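Local coordinates for putative xanthine dehydrogenase YAGS fad-binding subunit (Escherichia coli, PDB 5G5G), which carries the molybdenum centre and pterin cytosine dinucleotide of periplasmic aldehyde oxidase, and is probably the subunit in which aldehydes are oxidised, at residues I176-T181 against I365-E370; L289-D294 against M359-A364; H452-G457 against G563-A568; A481-V486 against K525-I530. One frame throughout, in Å; residues are numbered along the deposited sequence.

Interaction 1. Residues I176-T181 against I365-E370; sequences IDATYT and IDELAE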
loop_
_atom_site.group_PDB
_atom_site.type_symbol
_atom_site.label_atom_id
_atom_site.label_comp_id
_atom_site.label_asym_id
_atom_site.label_seq_id
_atom_site.Cartn_x
_atom_site.Cartn_y
_atom_site.Cartn_z
ATOM N N ILE C 176 2.178 7.096 -35.511
ATOM C CA ILE C 176 3.188 6.801 -34.461
ATOM C C ILE C 176 3.448 5.306 -34.388
ATOM O O ILE C 176 2.595 4.514 -34.785
ATOM C CB ILE C 176 2.806 7.352 -33.047
ATOM C CG1 ILE C 176 1.544 6.692 -32.518
ATOM C CG2 ILE C 176 2.626 8.863 -33.069
ATOM C CD1 ILE C 176 1.817 5.450 -31.669
ATOM N N ASP C 177 4.660 4.958 -33.943
ATOM C CA ASP C 177 5.093 3.572 -33.685
ATOM C C ASP C 177 5.954 3.670 -32.434
ATOM O O ASP C 177 7.029 4.256 -32.490
ATOM C CB ASP C 177 5.895 3.008 -34.863
ATOM C CG ASP C 177 6.373 1.573 -34.644
ATOM O OD1 ASP C 177 6.656 1.210 -33.519
ATOM O OD2 ASP C 177 6.524 0.799 -35.617
ATOM N N ALA C 178 5.464 3.149 -31.317
ATOM C CA ALA C 178 6.117 3.367 -30.038
ATOM C C ALA C 178 5.935 2.161 -29.180
ATOM O O ALA C 178 4.964 1.423 -29.372
ATOM C CB ALA C 178 5.556 4.585 -29.306
ATOM N N THR C 179 6.880 1.968 -28.260
ATOM C CA THR C 179 6.875 0.837 -27.338
ATOM C C THR C 179 6.839 1.392 -25.940
ATOM O O THR C 179 7.517 2.369 -25.642
ATOM C CB THR C 179 8.122 -0.070 -27.573
ATOM O OG1 THR C 179 8.073 -0.576 -28.921
ATOM C CG2 THR C 179 8.232 -1.244 -26.606
ATOM N N TYR C 180 6.085 0.717 -25.083
ATOM C CA TYR C 180 5.853 1.130 -23.697
ATOM C C TYR C 180 6.001 -0.093 -22.773
ATOM O O TYR C 180 5.770 -1.233 -23.157
ATOM C CB TYR C 180 4.461 1.741 -23.485
ATOM C CG TYR C 180 4.123 2.827 -24.463
ATOM C CD1 TYR C 180 3.650 2.514 -25.752
ATOM C CD2 TYR C 180 4.290 4.158 -24.142
ATOM C CE1 TYR C 180 3.376 3.526 -26.644
ATOM C CE2 TYR C 180 4.012 5.168 -25.044
ATOM C CZ TYR C 180 3.542 4.846 -26.291
ATOM O OH TYR C 180 3.336 5.827 -27.238
ATOM N N THR C 181 6.458 0.172 -21.564
ATOM C CA THR C 181 6.514 -0.873 -20.536
ATOM C C THR C 181 5.867 -0.425 -19.246
ATOM O O THR C 181 5.944 0.760 -18.866
ATOM C CB THR C 181 7.944 -1.395 -20.239
ATOM O OG1 THR C 181 8.752 -0.345 -19.685
ATOM C CG2 THR C 181 8.599 -1.877 -21.486
ATOM N N ILE C 365 -1.897 7.992 -27.810
ATOM C CA ILE C 365 -2.891 8.902 -28.353
ATOM C C ILE C 365 -2.420 10.358 -28.174
ATOM O O ILE C 365 -2.589 11.173 -29.080
ATOM C CB ILE C 365 -4.262 8.653 -27.655
ATOM C CG1 ILE C 365 -4.891 7.292 -28.092
ATOM C CG2 ILE C 365 -5.276 9.780 -27.914
ATOM C CD1 ILE C 365 -5.255 7.156 -29.540
ATOM N N ASP C 366 -1.855 10.688 -27.019
ATOM C CA ASP C 366 -1.279 12.017 -26.788
ATOM C C ASP C 366 -0.186 12.285 -27.823
ATOM O O ASP C 366 -0.118 13.391 -28.374
ATOM C CB ASP C 366 -0.735 12.151 -25.375
ATOM C CG ASP C 366 -0.602 13.606 -24.939
ATOM O OD1 ASP C 366 -1.626 14.308 -24.865
ATOM O OD2 ASP C 366 0.528 14.028 -24.642
ATOM N N GLU C 367 0.663 11.291 -28.101
ATOM C CA GLU C 367 1.719 11.450 -29.135
ATOM C C GLU C 367 1.154 11.678 -30.532
ATOM O O GLU C 367 1.641 12.538 -31.272
ATOM C CB GLU C 367 2.699 10.275 -29.159
ATOM C CG GLU C 367 3.449 10.069 -27.820
ATOM C CD GLU C 367 4.610 9.102 -27.915
ATOM O OE1 GLU C 367 5.431 9.344 -28.818
ATOM O OE2 GLU C 367 4.672 8.147 -27.108
ATOM N N LEU C 368 0.114 10.901 -30.885
ATOM C CA LEU C 368 -0.477 11.041 -32.192
ATOM C C LEU C 368 -1.192 12.375 -32.355
ATOM O O LEU C 368 -1.050 13.018 -33.372
ATOM C CB LEU C 368 -1.392 9.857 -32.504
ATOM C CG LEU C 368 -1.988 9.817 -33.910
ATOM C CD1 LEU C 368 -0.962 9.805 -35.048
ATOM C CD2 LEU C 368 -2.914 8.610 -34.001
ATOM N N ALA C 369 -1.911 12.815 -31.316
ATOM C CA ALA C 369 -2.617 14.096 -31.351
ATOM C C ALA C 369 -1.605 15.254 -31.551
ATOM O O ALA C 369 -1.814 16.153 -32.361
ATOM C CB ALA C 369 -3.434 14.292 -30.074
ATOM N N GLU C 370 -0.486 15.167 -30.857
ATOM C CA GLU C 370 0.559 16.168 -30.943
ATOM C C GLU C 370 1.118 16.217 -32.353
ATOM O O GLU C 370 1.250 17.266 -32.935
ATOM C CB GLU C 370 1.672 15.849 -29.926
ATOM C CG GLU C 370 2.864 16.772 -30.030
ATOM C CD GLU C 370 3.916 16.506 -28.988
ATOM O OE1 GLU C 370 4.159 15.335 -28.672
ATOM O OE2 GLU C 370 4.503 17.492 -28.486
#
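Ile176, Ala178 and Tyr180 carry a buried strand-on-helix contact with Glu367 and Leu368, part of the alpha/beta packing in the molybdopterin cofactor-binding domain. Strand 174-182 lies at one end of its sheet and helix 354-372 covers it, the axes of the two segments running 151° apart, close to antiparallel. The polar element is Tyr180, whose ring is swung beside its own backbone N (chi1 -51°) and extends toward the helix. Its OH donates to Glu367 OE2 at 2.7 Å, meeting the carboxylate from above its plane, while OE2 lies near the plane of the tyrosine ring at its edge. The other oxygen, Glu367 OE1, forms a salt bridge to Arg715, so the two ends of the carboxylate are both held. A phenylalanine in place of Tyr180 would probably leave OE2 without the tyrosine hydroxyl as donor and weaken the hold on that side of the carboxylate. Ala178 fills in beside the same group, with CB 4.3 Å from Glu367 OE2. Toward the start of the segment the contact is apolar: the CG2 branch of Ile176 rests against the helix backbone, 3.9 Å from Leu368 CA.

Interaction 2. Residues L289-D294 against M359-A364; sequences LRIGAD and MALEIA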
loop_
_atom_site.group_PDB
_atom_site.type_symbol
_atom_site.label_atom_id
_atom_site.label_comp_id
_atom_site.label_asym_id
_atom_site.label_seq_id
_atom_site.Cartn_x
_atom_site.Cartn_y
_atom_site.Cartn_z
ATOM N N LEU C 289 2.578 -0.204 -29.934
ATOM C CA LEU C 289 1.417 0.495 -30.475
ATOM C C LEU C 289 1.797 1.203 -31.764
ATOM O O LEU C 289 2.774 1.974 -31.790
ATOM C CB LEU C 289 0.906 1.511 -29.465
ATOM C CG LEU C 289 -0.052 0.895 -28.457
ATOM C CD1 LEU C 289 -0.161 1.760 -27.212
ATOM C CD2 LEU C 289 -1.431 0.730 -29.058
ATOM N N ARG C 290 1.029 0.934 -32.817
ATOM C CA ARG C 290 1.216 1.581 -34.109
ATOM C C ARG C 290 -0.162 2.153 -34.479
ATOM O O ARG C 290 -1.135 1.386 -34.642
ATOM C CB ARG C 290 1.719 0.600 -35.145
ATOM C CG ARG C 290 3.015 -0.093 -34.716
ATOM C CD ARG C 290 3.256 -1.292 -35.598
ATOM N NE ARG C 290 3.759 -0.861 -36.849
ATOM C CZ ARG C 290 3.754 -1.583 -37.989
ATOM N NH1 ARG C 290 3.205 -2.822 -38.047
ATOM N NH2 ARG C 290 4.304 -1.065 -39.085
ATOM N N ILE C 291 -0.257 3.478 -34.542
ATOM C CA ILE C 291 -1.529 4.151 -34.818
ATOM C C ILE C 291 -1.341 5.181 -35.910
ATOM O O ILE C 291 -0.449 5.991 -35.848
ATOM C CB ILE C 291 -2.126 4.844 -33.586
ATOM C CG1 ILE C 291 -1.950 3.943 -32.337
ATOM C CG2 ILE C 291 -3.586 5.182 -33.845
ATOM C CD1 ILE C 291 -2.486 4.508 -31.038
ATOM N N GLY C 292 -2.235 5.147 -36.904
ATOM C CA GLY C 292 -2.230 6.116 -37.975
ATOM C C GLY C 292 -3.554 6.791 -38.156
ATOM O O GLY C 292 -4.610 6.176 -37.898
ATOM N N ALA C 293 -3.491 8.043 -38.606
ATOM C CA ALA C 293 -4.676 8.853 -38.874
ATOM C C ALA C 293 -4.569 9.531 -40.232
ATOM O O ALA C 293 -3.486 9.668 -40.801
ATOM C CB ALA C 293 -4.827 9.926 -37.795
ATOM N N ASP C 294 -5.716 9.951 -40.742
ATOM C CA ASP C 294 -5.757 10.667 -41.994
ATOM C C ASP C 294 -5.431 12.154 -41.790
ATOM O O ASP C 294 -5.174 12.582 -40.647
ATOM C CB ASP C 294 -7.082 10.411 -42.737
ATOM C CG ASP C 294 -8.302 11.088 -42.111
ATOM O OD1 ASP C 294 -8.213 11.995 -41.245
ATOM O OD2 ASP C 294 -9.402 10.703 -42.576
ATOM N N MET C 359 -2.286 2.686 -19.765
ATOM C CA MET C 359 -0.998 3.353 -19.444
ATOM C C MET C 359 -0.149 3.549 -20.730
ATOM O O MET C 359 0.526 4.566 -20.859
ATOM C CB MET C 359 -0.204 2.580 -18.417
ATOM C CG MET C 359 -0.709 2.774 -16.997
ATOM S SD MET C 359 -0.090 1.613 -15.779
ATOM C CE MET C 359 1.471 2.368 -15.386
ATOM N N ALA C 360 -0.256 2.613 -21.657
ATOM C CA ALA C 360 0.366 2.714 -22.982
ATOM C C ALA C 360 -0.500 3.483 -23.999
ATOM O O ALA C 360 -0.004 4.438 -24.605
ATOM C CB ALA C 360 0.713 1.341 -23.504
ATOM N N LEU C 361 -1.734 3.023 -24.249
ATOM C CA LEU C 361 -2.537 3.592 -25.291
ATOM C C LEU C 361 -2.732 5.102 -25.146
ATOM O O LEU C 361 -2.685 5.847 -26.156
ATOM C CB LEU C 361 -3.919 2.883 -25.385
ATOM C CG LEU C 361 -4.944 3.475 -26.325
ATOM C CD1 LEU C 361 -4.402 3.359 -27.763
ATOM C CD2 LEU C 361 -6.244 2.713 -26.174
ATOM N N GLU C 362 -2.966 5.559 -23.914
ATOM C CA GLU C 362 -3.300 6.974 -23.675
ATOM C C GLU C 362 -2.091 7.916 -23.750
ATOM O O GLU C 362 -2.255 9.099 -24.021
ATOM C CB GLU C 362 -4.082 7.111 -22.354
ATOM C CG GLU C 362 -5.415 6.395 -22.441
ATOM C CD GLU C 362 -6.337 6.996 -23.512
ATOM O OE1 GLU C 362 -6.626 8.214 -23.418
ATOM O OE2 GLU C 362 -6.800 6.244 -24.446
ATOM N N ILE C 363 -0.885 7.368 -23.646
ATOM C CA ILE C 363 0.322 8.155 -24.066
ATOM C C ILE C 363 0.391 8.186 -25.589
ATOM O O ILE C 363 0.637 9.240 -26.159
ATOM C CB ILE C 363 1.661 7.617 -23.489
ATOM C CG1 ILE C 363 1.638 7.627 -21.965
ATOM C CG2 ILE C 363 2.828 8.408 -24.034
ATOM C CD1 ILE C 363 2.863 7.007 -21.279
ATOM N N ALA C 364 0.235 7.038 -26.246
ATOM C CA ALA C 364 0.293 6.946 -27.708
ATOM C C ALA C 364 -0.684 7.896 -28.369
ATOM O O ALA C 364 -0.346 8.598 -29.327
ATOM C CB ALA C 364 0.097 5.499 -28.208
#
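Leu289 and Ile291 of a sheet strand press into a face of helix 354-372 made by Ala360, Leu361 and Ala364, a purely apolar alpha/beta layer of the molybdopterin cofactor-binding domain. The segment axes are inclined by 33° and come within 9.5 Å. Leu289 is modelled in two conformers, so the detail of its contacts holds for one of them and is to that extent doubtful. In that conformer CG sits beside the backbone N, opposite the carbonyl carbon (chi1 -85°), and the CD1 branch lies against the helix backbone, 3.6 Å from Leu361 CA. The same methyl is 3.8 Å from Ala360 CB and 3.9 Å from Ala364 CB, lodged between residues one helical turn apart. Leu361 takes a different torsion, with CG turned opposite to its backbone N (chi1 173°). That brings CD1 back to the sheet although the residue starts out along the helix flank, and its side chain stands roughly at right angles to both Leu289 and Ile291. Ile291 reaches the helix through its longer branch: the chain from CG1 is fully extended, so CD1 is the atom that makes the contact. This one methyl bridges two helix residues, touching Leu361 CD1 and, also at 4.0 Å, Ala364 CB.

Interaction 3. Residues H452-G457 against G563-A568; sequences HLEQNG and GGRLTA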
loop_
_atom_site.group_PDB
_atom_site.type_symbol
_atom_site.label_atom_id
_atom_site.label_comp_id
_atom_site.label_asym_id
_atom_site.label_seq_id
_atom_site.Cartn_x
_atom_site.Cartn_y
_atom_site.Cartn_z
ATOM N N HIS C 452 -35.603 -10.435 4.748
ATOM C CA HIS C 452 -36.684 -10.707 5.720
ATOM C C HIS C 452 -37.327 -9.415 6.185
ATOM O O HIS C 452 -36.603 -8.420 6.463
ATOM C CB HIS C 452 -36.172 -11.327 6.969
ATOM C CG HIS C 452 -35.243 -12.471 6.769
ATOM N ND1 HIS C 452 -35.679 -13.776 6.815
ATOM C CD2 HIS C 452 -33.908 -12.523 6.593
ATOM C CE1 HIS C 452 -34.647 -14.588 6.678
ATOM N NE2 HIS C 452 -33.559 -13.854 6.556
ATOM N N LEU C 453 -38.651 -9.405 6.255
ATOM C CA LEU C 453 -39.371 -8.342 6.973
ATOM C C LEU C 453 -39.663 -8.927 8.345
ATOM O O LEU C 453 -40.430 -9.912 8.461
ATOM C CB LEU C 453 -40.673 -7.946 6.278
ATOM C CG LEU C 453 -41.529 -6.889 6.983
ATOM C CD1 LEU C 453 -40.775 -5.559 7.066
ATOM C CD2 LEU C 453 -42.867 -6.670 6.291
ATOM N N GLU C 454 -39.058 -8.322 9.360
ATOM C CA GLU C 454 -39.158 -8.793 10.749
ATOM C C GLU C 454 -40.476 -8.308 11.390
ATOM O O GLU C 454 -41.079 -7.366 10.929
ATOM C CB GLU C 454 -37.941 -8.305 11.569
ATOM C CG GLU C 454 -36.554 -8.599 10.962
ATOM C CD GLU C 454 -36.165 -10.081 10.990
ATOM O OE1 GLU C 454 -36.888 -10.902 11.588
ATOM O OE2 GLU C 454 -35.099 -10.421 10.414
ATOM N N GLN C 455 -40.894 -8.946 12.472
ATOM C CA GLN C 455 -42.159 -8.564 13.151
ATOM C C GLN C 455 -42.153 -7.140 13.739
ATOM O O GLN C 455 -43.204 -6.502 13.825
ATOM C CB GLN C 455 -42.526 -9.591 14.228
ATOM C CG GLN C 455 -42.887 -10.960 13.658
ATOM C CD GLN C 455 -43.632 -11.835 14.655
ATOM O OE1 GLN C 455 -43.044 -12.333 15.608
ATOM N NE2 GLN C 455 -44.909 -12.037 14.425
ATOM N N ASN C 456 -40.973 -6.636 14.112
ATOM C CA ASN C 456 -40.830 -5.238 14.562
ATOM C C ASN C 456 -40.709 -4.170 13.468
ATOM O O ASN C 456 -40.422 -3.016 13.770
ATOM C CB ASN C 456 -39.638 -5.134 15.509
ATOM C CG ASN C 456 -38.292 -5.402 14.823
ATOM O OD1 ASN C 456 -38.192 -5.532 13.595
ATOM N ND2 ASN C 456 -37.249 -5.508 15.633
ATOM N N GLY C 457 -40.902 -4.546 12.208
ATOM C CA GLY C 457 -40.844 -3.596 11.089
ATOM C C GLY C 457 -39.466 -3.401 10.454
ATOM O O GLY C 457 -39.354 -2.720 9.435
ATOM N N GLY C 563 -48.612 -12.305 11.591
ATOM C CA GLY C 563 -48.449 -13.764 11.466
ATOM C C GLY C 563 -47.053 -14.385 11.644
ATOM O O GLY C 563 -46.940 -15.613 11.767
ATOM N N GLY C 564 -45.992 -13.575 11.679
ATOM C CA GLY C 564 -44.628 -14.074 11.745
ATOM C C GLY C 564 -43.825 -13.399 10.642
ATOM O O GLY C 564 -44.394 -12.760 9.766
ATOM N N ARG C 565 -42.514 -13.530 10.704
ATOM C CA ARG C 565 -41.639 -12.831 9.722
ATOM C C ARG C 565 -41.878 -13.354 8.295
ATOM O O ARG C 565 -42.402 -14.464 8.114
ATOM C CB ARG C 565 -40.181 -12.821 10.162
ATOM C CG ARG C 565 -39.318 -14.045 9.990
ATOM C CD ARG C 565 -37.891 -13.612 10.339
ATOM N NE ARG C 565 -36.905 -14.660 10.193
ATOM C CZ ARG C 565 -35.582 -14.470 10.148
ATOM N NH1 ARG C 565 -35.045 -13.236 10.221
ATOM N NH2 ARG C 565 -34.764 -15.523 10.032
ATOM N N LEU C 566 -41.633 -12.489 7.304
ATOM C CA LEU C 566 -41.793 -12.852 5.907
ATOM C C LEU C 566 -40.402 -12.890 5.289
ATOM O O LEU C 566 -39.607 -11.940 5.478
ATOM C CB LEU C 566 -42.697 -11.862 5.189
ATOM C CG LEU C 566 -44.170 -11.858 5.599
ATOM C CD1 LEU C 566 -44.908 -10.647 5.020
ATOM C CD2 LEU C 566 -44.879 -13.172 5.224
ATOM N N THR C 567 -40.091 -13.992 4.590
ATOM C CA THR C 567 -38.756 -14.222 4.070
ATOM C C THR C 567 -38.810 -14.528 2.575
ATOM O O THR C 567 -39.594 -15.382 2.152
ATOM C CB THR C 567 -38.076 -15.412 4.794
ATOM O OG1 THR C 567 -37.914 -15.080 6.172
ATOM C CG2 THR C 567 -36.710 -15.728 4.184
ATOM N N ALA C 568 -37.992 -13.826 1.795
ATOM C CA ALA C 568 -37.873 -14.047 0.374
ATOM C C ALA C 568 -36.432 -14.367 0.083
ATOM O O ALA C 568 -35.539 -13.743 0.649
ATOM C CB ALA C 568 -38.313 -12.816 -0.393
#
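His452 and Arg565 stack flat on each other beside the end of an antiparallel beta pairing, where strands 447-453 and 566-574 meet in one sheet of the molybdopterin cofactor-binding domain. The imidazole and guanidinium planes are only 6° apart with centres 3.7 Å from each other, an arginine-histidine stack, plane on plane. Arg565 gets there by turning CG between its backbone N and carbonyl carbon (chi1 78°) and extending straight to NE. Its NH1 also forms a salt bridge with Glu454, 2.8 Å from OE2, though its hydrogen bonds to the two carboxylate oxygens are weak, Glu454 lying alongside it; OE2 is shared with Thr460 OG1. At the ring edge, His452 ND1 is hydrogen-bonded to Thr567 OG1 at 2.7 Å, while NE2 is bonded to Glu462, so both ring nitrogens fix its rotation. An alanine in place of His452 would probably leave the guanidinium without its flat partner and Thr567 OG1 without its ring nitrogen. Gln455, whose amide is bonded to Thr561, lies over Gly564. Beneath these side chains, His452 and Thr567 form a non-hydrogen-bonded pair, and Leu453 and Leu566 a hydrogen-bonded one. Leu453 N reaches Leu566 O at 2.8 Å, and Leu566 N returns to Leu453 O at 3.1 Å.

Interaction 4. Residues A481-V486 against K525-I530; sequences AEMLGV and KLREMI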
loop_
_atom_site.group_PDB
_atom_site.type_symbol
_atom_site.label_atom_id
_atom_site.label_comp_id
_atom_site.label_asym_id
_atom_site.label_seq_id
_atom_site.Cartn_x
_atom_site.Cartn_y
_atom_site.Cartn_z
ATOM N N ALA C 481 -34.014 -0.682 1.638
ATOM C CA ALA C 481 -34.805 0.396 2.178
ATOM C C ALA C 481 -35.706 1.013 1.084
ATOM O O ALA C 481 -36.883 1.328 1.314
ATOM C CB ALA C 481 -33.883 1.452 2.784
ATOM N N GLU C 482 -35.116 1.248 -0.088
ATOM C CA GLU C 482 -35.836 1.829 -1.198
ATOM C C GLU C 482 -37.001 0.951 -1.606
ATOM O O GLU C 482 -38.115 1.439 -1.815
ATOM C CB GLU C 482 -34.923 2.011 -2.411
ATOM C CG GLU C 482 -35.572 2.837 -3.517
ATOM C CD GLU C 482 -35.478 4.339 -3.261
ATOM O OE1 GLU C 482 -34.318 4.844 -3.136
ATOM O OE2 GLU C 482 -36.531 4.995 -3.210
ATOM N N MET C 483 -36.732 -0.343 -1.731
ATOM C CA MET C 483 -37.761 -1.295 -2.220
ATOM C C MET C 483 -38.927 -1.490 -1.252
ATOM O O MET C 483 -40.055 -1.722 -1.678
ATOM C CB MET C 483 -37.097 -2.619 -2.524
ATOM C CG MET C 483 -36.146 -2.588 -3.706
ATOM S SD MET C 483 -36.934 -2.236 -5.268
ATOM C CE MET C 483 -37.869 -3.724 -5.630
ATOM N N LEU C 484 -38.644 -1.416 0.043
ATOM C CA LEU C 484 -39.617 -1.730 1.077
ATOM C C LEU C 484 -40.241 -0.505 1.705
ATOM O O LEU C 484 -41.193 -0.647 2.462
ATOM C CB LEU C 484 -39.000 -2.671 2.138
ATOM C CG LEU C 484 -38.754 -4.064 1.542
ATOM C CD1 LEU C 484 -37.753 -4.813 2.371
ATOM C CD2 LEU C 484 -40.028 -4.858 1.463
ATOM N N GLY C 485 -39.744 0.693 1.373
ATOM C CA GLY C 485 -40.288 1.955 1.901
ATOM C C GLY C 485 -39.970 2.185 3.382
ATOM O O GLY C 485 -40.774 2.790 4.107
ATOM N N VAL C 486 -38.828 1.676 3.840
ATOM C CA VAL C 486 -38.409 1.827 5.244
ATOM C C VAL C 486 -37.169 2.729 5.332
ATOM O O VAL C 486 -36.494 2.951 4.316
ATOM C CB VAL C 486 -38.163 0.509 5.983
ATOM C CG1 VAL C 486 -39.440 -0.309 6.038
ATOM C CG2 VAL C 486 -37.013 -0.283 5.370
ATOM N N LYS C 525 -40.051 -10.138 -4.692
ATOM C CA LYS C 525 -40.806 -11.257 -4.131
ATOM C C LYS C 525 -41.369 -10.925 -2.732
ATOM O O LYS C 525 -42.543 -11.230 -2.419
ATOM C CB LYS C 525 -39.938 -12.513 -4.096
ATOM C CG LYS C 525 -40.590 -13.758 -3.520
ATOM C CD LYS C 525 -41.722 -14.269 -4.376
ATOM C CE LYS C 525 -42.269 -15.519 -3.727
ATOM N NZ LYS C 525 -43.174 -16.235 -4.676
ATOM N N LEU C 526 -40.572 -10.266 -1.913
ATOM C CA LEU C 526 -41.022 -9.906 -0.563
ATOM C C LEU C 526 -42.193 -8.926 -0.619
ATOM O O LEU C 526 -43.141 -9.052 0.162
ATOM C CB LEU C 526 -39.872 -9.355 0.271
ATOM C CG LEU C 526 -40.131 -8.985 1.728
ATOM C CD1 LEU C 526 -40.712 -10.154 2.494
ATOM C CD2 LEU C 526 -38.829 -8.525 2.346
ATOM N N ARG C 527 -42.158 -8.010 -1.576
ATOM C CA ARG C 527 -43.289 -7.106 -1.789
ATOM C C ARG C 527 -44.552 -7.885 -2.142
ATOM O O ARG C 527 -45.608 -7.562 -1.632
ATOM C CB ARG C 527 -43.002 -6.037 -2.852
ATOM C CG ARG C 527 -42.061 -4.928 -2.376
ATOM C CD ARG C 527 -41.368 -4.267 -3.557
ATOM N NE ARG C 527 -42.366 -3.584 -4.396
ATOM C CZ ARG C 527 -42.527 -2.270 -4.542
ATOM N NH1 ARG C 527 -41.755 -1.381 -3.906
ATOM N NH2 ARG C 527 -43.489 -1.839 -5.361
ATOM N N GLU C 528 -44.434 -8.885 -3.016
ATOM C CA GLU C 528 -45.562 -9.765 -3.335
ATOM C C GLU C 528 -46.101 -10.467 -2.096
ATOM O O GLU C 528 -47.306 -10.534 -1.903
ATOM C CB GLU C 528 -45.195 -10.784 -4.419
ATOM C CG GLU C 528 -44.950 -10.154 -5.778
ATOM C CD GLU C 528 -44.790 -11.181 -6.880
ATOM O OE1 GLU C 528 -45.832 -11.741 -7.352
ATOM O OE2 GLU C 528 -43.632 -11.430 -7.246
ATOM N N MET C 529 -45.209 -10.980 -1.260
ATOM C CA MET C 529 -45.604 -11.672 -0.025
ATOM C C MET C 529 -46.290 -10.723 0.974
ATOM O O MET C 529 -47.300 -11.085 1.631
ATOM C CB MET C 529 -44.413 -12.347 0.619
ATOM C CG MET C 529 -43.776 -13.437 -0.225
ATOM S SD MET C 529 -42.197 -13.971 0.441
ATOM C CE MET C 529 -42.722 -14.716 1.981
ATOM N N ILE C 530 -45.769 -9.501 1.076
ATOM C CA ILE C 530 -46.409 -8.505 1.914
ATOM C C ILE C 530 -47.809 -8.184 1.385
ATOM O O ILE C 530 -48.784 -8.260 2.127
ATOM C CB ILE C 530 -45.533 -7.238 2.091
ATOM C CG1 ILE C 530 -44.262 -7.589 2.835
ATOM C CG2 ILE C 530 -46.303 -6.153 2.854
ATOM C CD1 ILE C 530 -43.143 -6.580 2.599
HETATM O O HOH W 1 -40.872 1.591 -2.703
#
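Met483 and Leu484, in the last turn of helix 472-484, make the contact with helix 511-534, and the residues around them define how that turn ends. Ala481 contributes its carbonyl: its O accepts from Val486 N at 3.2 Å, and weakly from Gly485 N. Glu482 follows with its carboxylate turned elsewhere, bonded to backbone nitrogens of Lys16, Val17 and Val18, but its carbonyl O takes a bond from a water at 2.9 Å, and that water is in turn weakly held by Arg527 NH1. Met483 brings the main polar link. Arg527 NH1 donates to Met483 O at 2.8 Å, the bond moderately straight (154°), lying in the carbonyl plane on a lone pair and close to the guanidinium plane. The arginine chain is bent at chi3 (65°), which turns its end toward this carbonyl; Met483 is itself doubly bent, so that CE comes to 4.1 Å from Arg527 CD, the two side chains crossing roughly at right angles. A carbonyl in the final turn of a helix would probably be attractive to a positive charge. Leu484 then supplies the apolar part, its forked end lying against both Leu526 and Ile530: CD1 is 3.9 Å from Leu526 CD2, and CD2 is 3.7 Å from Ile530 CD1. At Gly485 the backbone leaves the helix with positive phi, and Val486 leads away. The whole is a helix-on-helix packing in the molybdopterin cofactor-binding domain, at a glycine-terminated helix end closed by a 6-to-1 backbone bond.

In the fold
The four contacts form two pairs. Interactions 1 and 2, with centres about 4 Å apart, use one helix against two neighbouring strands: Ile176 N to Ile291 O and Ala178 O to Leu289 N, each 2.9 Å, are probable strand-to-strand hydrogen bonds. Interactions 3 and 4, about 11 Å apart between centres, pack together through Leu453 CD2 and Ile530 CD1 at 3.7 Å, helix 511-534 covering the leucine-bearing face of the strand pair. The pairs lie far apart, with nearest atoms of interactions 2 and 4 about 34 Å from each other. In each pair one helix follows molybdenum-pocket residues in sequence: Arg350 and Pro352 precede helix 354-372, and Gly507 and Gly508 precede helix 511-534.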